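PDB 7ATL: esterase from uncultured bacterium pCosCE1, which hydrolyses carboxylic esters and also acts as a promiscuous acyltransferase, as a family VIII carboxylesterase related in sequence to the beta-lactamases. Local coordinates for residues F61-S67 and G263-G269; L73-M78 and W197-L202; L190-F194 and N206-Y210. All coordinates share one frame; numbering follows the deposited sequence.

Contact 1: F61-S67 and G263-G269; sequences FRLSSVS and GGAGMVG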
# COMPACT_ATOMS: atom_id res chain seq x y z
N PHE A 61 -7.32 2.64 10.34
CA PHE A 61 -6.71 3.69 9.50
C PHE A 61 -7.23 3.62 8.07
O PHE A 61 -7.66 2.55 7.60
CB PHE A 61 -5.18 3.58 9.49
CG PHE A 61 -4.51 3.83 10.81
CD1 PHE A 61 -4.49 2.86 11.78
CD2 PHE A 61 -3.86 5.02 11.04
CE1 PHE A 61 -3.84 3.07 12.99
CE2 PHE A 61 -3.23 5.26 12.26
CZ PHE A 61 -3.22 4.28 13.23
N ARG A 62 -7.20 4.76 7.41
CA ARG A 62 -7.19 4.84 5.93
C ARG A 62 -5.84 4.27 5.50
O ARG A 62 -4.82 4.77 6.02
CB ARG A 62 -7.38 6.28 5.47
CG ARG A 62 -8.73 6.87 5.87
CD ARG A 62 -8.84 8.35 5.62
NE ARG A 62 -10.11 8.87 6.13
CZ ARG A 62 -10.36 9.19 7.40
NH1 ARG A 62 -9.43 9.08 8.34
NH2 ARG A 62 -11.55 9.65 7.72
N LEU A 63 -5.84 3.27 4.62
CA LEU A 63 -4.60 2.49 4.31
C LEU A 63 -3.83 3.04 3.10
O LEU A 63 -2.65 2.76 3.06
CB LEU A 63 -4.97 1.02 4.12
CG LEU A 63 -5.40 0.31 5.40
CD1 LEU A 63 -5.81 -1.13 5.10
CD2 LEU A 63 -4.29 0.34 6.43
N SER A 64 -4.45 3.82 2.21
CA SER A 64 -3.94 4.22 0.86
C SER A 64 -3.21 3.02 0.22
O SER A 64 -3.84 1.95 0.13
CB SER A 64 -3.12 5.51 0.88
OG SER A 64 -2.11 5.50 1.88
N SER A 65 -1.92 3.12 -0.13
CA SER A 65 -1.22 2.04 -0.88
C SER A 65 -0.98 0.79 -0.04
O SER A 65 -0.58 -0.22 -0.61
CB SER A 65 0.04 2.52 -1.48
OG SER A 65 -0.24 3.42 -2.55
N VAL A 66 -1.27 0.80 1.25
CA VAL A 66 -1.23 -0.48 2.02
C VAL A 66 -2.36 -1.38 1.52
O VAL A 66 -2.31 -2.58 1.81
CB VAL A 66 -1.25 -0.26 3.55
CG1 VAL A 66 -1.26 -1.58 4.30
CG2 VAL A 66 -0.06 0.58 3.96
N SER A 67 -3.27 -0.85 0.70
CA SER A 67 -4.30 -1.63 -0.05
C SER A 67 -3.64 -2.62 -1.04
O SER A 67 -4.22 -3.70 -1.29
CB SER A 67 -5.28 -0.70 -0.78
OG SER A 67 -5.85 0.30 0.07
N GLY A 263 -8.54 -0.88 -5.37
CA GLY A 263 -7.53 -1.88 -4.98
C GLY A 263 -6.17 -1.28 -4.65
O GLY A 263 -5.48 -1.85 -3.79
N GLY A 264 -5.80 -0.18 -5.30
CA GLY A 264 -4.53 0.52 -5.06
C GLY A 264 -4.54 1.43 -3.84
O GLY A 264 -3.43 1.70 -3.34
N ALA A 265 -5.68 1.98 -3.39
CA ALA A 265 -5.63 3.08 -2.39
C ALA A 265 -6.91 3.25 -1.55
O ALA A 265 -6.92 4.14 -0.68
CB ALA A 265 -5.25 4.36 -3.10
N GLY A 266 -7.93 2.43 -1.73
CA GLY A 266 -9.25 2.73 -1.15
C GLY A 266 -9.59 2.02 0.15
O GLY A 266 -10.77 2.19 0.63
N MET A 267 -8.69 1.21 0.70
CA MET A 267 -9.08 0.33 1.83
C MET A 267 -8.83 1.02 3.19
O MET A 267 -8.11 2.04 3.27
CB MET A 267 -8.34 -1.02 1.78
CG MET A 267 -8.53 -1.75 0.47
SD MET A 267 -7.83 -3.41 0.46
CE MET A 267 -8.95 -4.24 1.58
N VAL A 268 -9.46 0.46 4.23
CA VAL A 268 -9.34 0.81 5.67
C VAL A 268 -9.03 -0.48 6.44
O VAL A 268 -9.47 -1.56 5.98
CB VAL A 268 -10.63 1.45 6.19
CG1 VAL A 268 -10.84 2.82 5.56
CG2 VAL A 268 -11.85 0.56 6.00
N GLY A 269 -8.31 -0.38 7.56
CA GLY A 269 -7.93 -1.54 8.38
C GLY A 269 -7.02 -1.18 9.54
O GLY A 269 -6.43 -0.08 9.54
O HOH W 1 -7.70 4.34 1.99

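Contact 2: L73-M78 and W197-L202; sequences LAAMRM and WVAQPL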
# COMPACT_ATOMS: atom_id res chain seq x y z
N LEU A 73 -2.15 -10.06 -2.75
CA LEU A 73 -2.37 -11.38 -2.08
C LEU A 73 -3.59 -12.08 -2.68
O LEU A 73 -3.50 -13.28 -2.91
CB LEU A 73 -2.56 -11.26 -0.56
CG LEU A 73 -2.86 -12.61 0.10
CD1 LEU A 73 -1.80 -13.63 -0.30
CD2 LEU A 73 -2.91 -12.51 1.60
N ALA A 74 -4.71 -11.38 -2.89
CA ALA A 74 -5.93 -12.00 -3.45
C ALA A 74 -5.60 -12.64 -4.81
O ALA A 74 -5.96 -13.80 -5.02
CB ALA A 74 -7.03 -10.96 -3.55
N ALA A 75 -4.91 -11.90 -5.68
CA ALA A 75 -4.46 -12.34 -7.02
C ALA A 75 -3.53 -13.55 -6.93
O ALA A 75 -3.71 -14.50 -7.72
CB ALA A 75 -3.73 -11.21 -7.71
N MET A 76 -2.52 -13.50 -6.05
CA MET A 76 -1.52 -14.58 -5.95
C MET A 76 -2.21 -15.87 -5.50
O MET A 76 -1.83 -16.98 -5.97
CB MET A 76 -0.41 -14.22 -4.98
CG MET A 76 0.52 -13.16 -5.51
SD MET A 76 1.07 -13.35 -7.20
CE MET A 76 1.84 -14.97 -7.12
N ARG A 77 -3.22 -15.76 -4.66
CA ARG A 77 -4.02 -16.94 -4.25
C ARG A 77 -4.78 -17.48 -5.46
O ARG A 77 -4.82 -18.71 -5.63
CB ARG A 77 -4.94 -16.62 -3.07
CG ARG A 77 -4.17 -16.42 -1.77
CD ARG A 77 -5.11 -16.50 -0.60
NE ARG A 77 -5.44 -17.89 -0.37
CZ ARG A 77 -6.66 -18.39 -0.27
NH1 ARG A 77 -7.73 -17.61 -0.33
NH2 ARG A 77 -6.79 -19.69 -0.08
N MET A 78 -5.35 -16.60 -6.28
CA MET A 78 -6.18 -17.02 -7.43
C MET A 78 -5.24 -17.71 -8.42
O MET A 78 -5.65 -18.69 -9.07
CB MET A 78 -6.88 -15.83 -8.09
CG MET A 78 -8.22 -15.52 -7.49
SD MET A 78 -8.86 -13.96 -8.11
CE MET A 78 -10.45 -13.87 -7.29
N TRP A 197 -11.38 -14.15 -0.40
CA TRP A 197 -10.01 -14.59 -0.80
C TRP A 197 -8.97 -14.21 0.23
O TRP A 197 -7.95 -14.88 0.26
CB TRP A 197 -9.65 -14.10 -2.20
CG TRP A 197 -10.39 -14.87 -3.24
CD1 TRP A 197 -11.66 -14.64 -3.66
CD2 TRP A 197 -9.95 -16.06 -3.90
NE1 TRP A 197 -12.01 -15.57 -4.60
CE2 TRP A 197 -10.98 -16.46 -4.75
CE3 TRP A 197 -8.76 -16.79 -3.89
CZ2 TRP A 197 -10.90 -17.59 -5.56
CZ3 TRP A 197 -8.65 -17.90 -4.71
CH2 TRP A 197 -9.71 -18.28 -5.54
N VAL A 198 -9.22 -13.21 1.06
CA VAL A 198 -8.20 -12.75 2.05
C VAL A 198 -8.80 -12.70 3.47
O VAL A 198 -8.29 -13.43 4.32
CB VAL A 198 -7.55 -11.43 1.60
CG1 VAL A 198 -6.53 -10.91 2.60
CG2 VAL A 198 -6.91 -11.59 0.23
N ALA A 199 -9.81 -11.88 3.73
CA ALA A 199 -10.23 -11.55 5.11
C ALA A 199 -10.61 -12.82 5.89
O ALA A 199 -10.18 -12.97 7.06
CB ALA A 199 -11.37 -10.57 5.08
N GLN A 200 -11.42 -13.69 5.29
CA GLN A 200 -11.92 -14.92 5.96
C GLN A 200 -10.77 -15.90 6.15
O GLN A 200 -10.48 -16.27 7.28
CB GLN A 200 -13.14 -15.50 5.25
CG GLN A 200 -14.39 -14.66 5.51
CD GLN A 200 -15.66 -15.30 5.00
OE1 GLN A 200 -16.58 -15.55 5.76
NE2 GLN A 200 -15.72 -15.60 3.71
N PRO A 201 -10.05 -16.34 5.09
CA PRO A 201 -8.90 -17.23 5.26
C PRO A 201 -7.86 -16.80 6.30
O PRO A 201 -7.38 -17.66 7.01
CB PRO A 201 -8.25 -17.20 3.87
CG PRO A 201 -9.43 -17.00 2.93
CD PRO A 201 -10.37 -16.08 3.68
N LEU A 202 -7.53 -15.50 6.37
CA LEU A 202 -6.49 -14.95 7.28
C LEU A 202 -7.11 -14.58 8.64
O LEU A 202 -6.33 -14.13 9.52
CB LEU A 202 -5.83 -13.72 6.63
CG LEU A 202 -4.78 -13.99 5.55
CD1 LEU A 202 -4.00 -12.72 5.20
CD2 LEU A 202 -3.80 -15.05 6.01

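Contact 3: L190-F194 and N206-Y210; sequences LPQVF and NTGFY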
# COMPACT_ATOMS: atom_id res chain seq x y z
N LEU A 190 -15.31 -6.50 -5.98
CA LEU A 190 -13.98 -6.59 -5.33
C LEU A 190 -14.11 -6.71 -3.81
O LEU A 190 -13.31 -7.42 -3.21
CB LEU A 190 -13.13 -5.38 -5.77
CG LEU A 190 -11.68 -5.39 -5.25
CD1 LEU A 190 -10.97 -6.65 -5.71
CD2 LEU A 190 -10.91 -4.15 -5.69
N PRO A 191 -15.03 -6.02 -3.10
CA PRO A 191 -15.12 -6.16 -1.64
C PRO A 191 -15.43 -7.60 -1.23
O PRO A 191 -14.83 -8.09 -0.25
CB PRO A 191 -16.24 -5.19 -1.21
CG PRO A 191 -16.30 -4.18 -2.33
CD PRO A 191 -15.95 -4.97 -3.59
N GLN A 192 -16.30 -8.27 -1.99
CA GLN A 192 -16.67 -9.68 -1.74
C GLN A 192 -15.46 -10.56 -2.09
O GLN A 192 -15.15 -11.49 -1.32
CB GLN A 192 -17.94 -10.09 -2.48
CG GLN A 192 -19.23 -9.60 -1.83
CD GLN A 192 -19.48 -8.11 -1.87
OE1 GLN A 192 -19.89 -7.51 -0.88
NE2 GLN A 192 -19.27 -7.46 -3.01
N VAL A 193 -14.75 -10.26 -3.18
CA VAL A 193 -13.50 -10.98 -3.55
C VAL A 193 -12.52 -10.92 -2.37
O VAL A 193 -12.03 -11.97 -1.94
CB VAL A 193 -12.86 -10.42 -4.82
CG1 VAL A 193 -11.52 -11.07 -5.05
CG2 VAL A 193 -13.76 -10.59 -6.04
N PHE A 194 -12.23 -9.73 -1.87
CA PHE A 194 -11.29 -9.54 -0.75
C PHE A 194 -11.76 -10.34 0.47
O PHE A 194 -10.92 -10.93 1.19
CB PHE A 194 -11.15 -8.07 -0.36
CG PHE A 194 -10.28 -7.86 0.84
CD1 PHE A 194 -8.90 -8.02 0.74
CD2 PHE A 194 -10.82 -7.53 2.08
CE1 PHE A 194 -8.08 -7.83 1.84
CE2 PHE A 194 -10.01 -7.34 3.19
CZ PHE A 194 -8.63 -7.49 3.07
N ASN A 206 -11.03 -6.55 10.93
CA ASN A 206 -11.50 -5.16 10.72
C ASN A 206 -10.83 -4.50 9.51
O ASN A 206 -10.32 -3.37 9.65
CB ASN A 206 -11.30 -4.37 12.01
CG ASN A 206 -12.04 -3.06 12.00
OD1 ASN A 206 -11.55 -2.09 12.57
ND2 ASN A 206 -13.19 -3.02 11.33
N THR A 207 -10.91 -5.12 8.33
CA THR A 207 -10.26 -4.57 7.12
C THR A 207 -11.22 -4.72 5.93
O THR A 207 -11.75 -5.82 5.73
CB THR A 207 -8.89 -5.22 6.93
OG1 THR A 207 -8.04 -4.75 7.98
CG2 THR A 207 -8.29 -4.93 5.57
N GLY A 208 -11.39 -3.65 5.16
CA GLY A 208 -12.29 -3.64 4.00
C GLY A 208 -12.15 -2.34 3.24
O GLY A 208 -11.07 -1.72 3.35
N PHE A 209 -13.22 -1.93 2.54
CA PHE A 209 -13.20 -0.84 1.53
C PHE A 209 -13.92 0.42 2.04
O PHE A 209 -13.78 1.47 1.39
CB PHE A 209 -13.80 -1.35 0.22
CG PHE A 209 -12.81 -2.14 -0.59
CD1 PHE A 209 -11.85 -1.48 -1.34
CD2 PHE A 209 -12.80 -3.52 -0.54
CE1 PHE A 209 -10.92 -2.18 -2.07
CE2 PHE A 209 -11.86 -4.23 -1.26
CZ PHE A 209 -10.93 -3.56 -2.03
N TYR A 210 -14.65 0.29 3.14
CA TYR A 210 -15.24 1.39 3.92
C TYR A 210 -15.56 0.90 5.34
O TYR A 210 -15.57 -0.33 5.55
CB TYR A 210 -16.50 1.91 3.24
CG TYR A 210 -17.75 1.11 3.49
CD1 TYR A 210 -17.99 -0.07 2.82
CD2 TYR A 210 -18.70 1.54 4.40
CE1 TYR A 210 -19.15 -0.80 3.02
CE2 TYR A 210 -19.86 0.82 4.63
CZ TYR A 210 -20.10 -0.35 3.92
OH TYR A 210 -21.26 -1.04 4.10

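Contact 1: F61-S67 and G263-G269
G263 and G264 run past S67 and S65 in what is probably the active-site region of a beta-lactamase-like fold. S65 and K68 fit the SxxK pattern expected of this family, and S65 OG is hydrogen-bonded to K68 and Y171. G263 O packs on S67 CB at 3.2 Å. G264 O accepts a CA-H...O contact from S65 CA and a hydrogen bond from K68. A265 exchanges CA-H...O contacts with S64 in both directions, with A265 CA 3.3 Å from S64 O. One water donates to A265 O and M267 O and accepts from S64 N. M267 N donates to S67 OG at 3.0 Å. S67 OG in turn donates to S64 O at 2.6 Å. S67 chi1 of -52° sets OG beside its own backbone N, where both bonds can form. M267 O accepts from L63 N at 2.9 Å. V268 and R62 form a non-hydrogen-bonded pair of a short antiparallel sheet, and L63 CD1 lies 3.5 Å from V268 C. G269 makes the hydrogen-bonded pair with F61 through two bonds, G269 N to F61 O and F61 N to G269 O, the latter 3.0 Å.

Contact 2: L73-M78 and W197-L202
The W197 indole has M78 laid across one face, with the two side chains at about a right angle. M78 CG makes a CH-pi contact 3.6 Å from the centroid of the six-membered ring, almost on the ring normal. M78 is extended beyond CG. Its chain therefore carries on over the indole, and CE comes down 3.5 Å from W197 NE1. The sulfur stands higher, with SD 4.8 Å from the six-membered ring's centroid, in a Met-aromatic contact. The second flat group is the R77 guanidinium, which has W197 O near its edge. R77 NH1 donates to W197 O at 2.8 Å, with that oxygen 20° out of the guanidinium plane. A bend at chi3 (77°) turns the end of R77 to this carbonyl. R77 NE is held by I288 O, so two backbone carbonyls fix the group. P201 CG also packs on R77 NH1. Beyond the flat groups the contact is aliphatic. A74 CB meets V198 CG2 at 3.8 Å, and L73 CD2 meets L202 CD1 tip to tip at 3.8 Å. L182, V185 and A186 of helix 174-186 also pack on M78. The arrangement is helix packing in the helical part of a beta-lactamase-like fold: helix 67-80, which carries the lysine of the probable SxxK motif, lies against 197-202.

Contact 3: L190-F194 and N206-Y210
F209 is the bump of this contact. Its ring pushes into a shallow hollow on helix 190-199, walled by L190, P191 and F194. These residues stand at the start of the helix and one turn on, so they share one side of it. L190 meets the far end of the ring: CD2 is 3.7 Å from F209 CZ, and CG also touches CZ. The two side chains cross at about a right angle. With chi1 at -176°, L190 holds CG opposite its N, and this carries the branch round to the ring although CB itself does not point there. P191 forms the next wall. Its CA is 3.7 Å from F209 CD2, and its CB and CG pack on the same ring carbon. F194 CB meets the edge of the F209 ring, 4.0 Å from CE2. Around the ring, I71 of helix 67-80 and P261 add further contacts.

The hollow belongs to the helical part of the beta-lactamase-like fold, and the loop after helix 190-199 folds back to fill it with a residue of its own.

F194 is a second bump, and here the helix does the reaching. Its chi1 of 176° sends the ring out from the helix toward T207. The ring's outer rim touches two parts of that residue. F194 CZ packs on T207 CG2 at 3.6 Å, while F194 CE2 comes 3.4 Å from T207 O, which lies near the ring plane. The Y70 ring also meets the F194 ring, with the planes nearly perpendicular. G208 follows with little contact to the helix. T207 turns its methyl to the phenyl, and its hydroxyl, OG1, is hydrogen-bonded to D273 OD2.

In the fold
Contact 1 is the core of the set: its centre is about 6 Å from the chain's centre, and it is almost wholly buried. Contact 2 is also buried but lies farther out, its centre about 16 Å from the chain's centre. Contact 3 is only partly buried. Their chemistry differs. Contact 1 is mostly backbone polar bonding, contact 2 is apolar packing around one arginine bond, and contact 3 has no hydrogen bond between its segments. Contacts 2 and 3 share helix 190-199, and M78 CE touches V193 CG1 between them. Contacts 1 and 3 are joined by V268 N and G208 O, 2.8 Å apart, and by M267 against F209. Helix 67-80 starts at contact 1 and runs to contact 2.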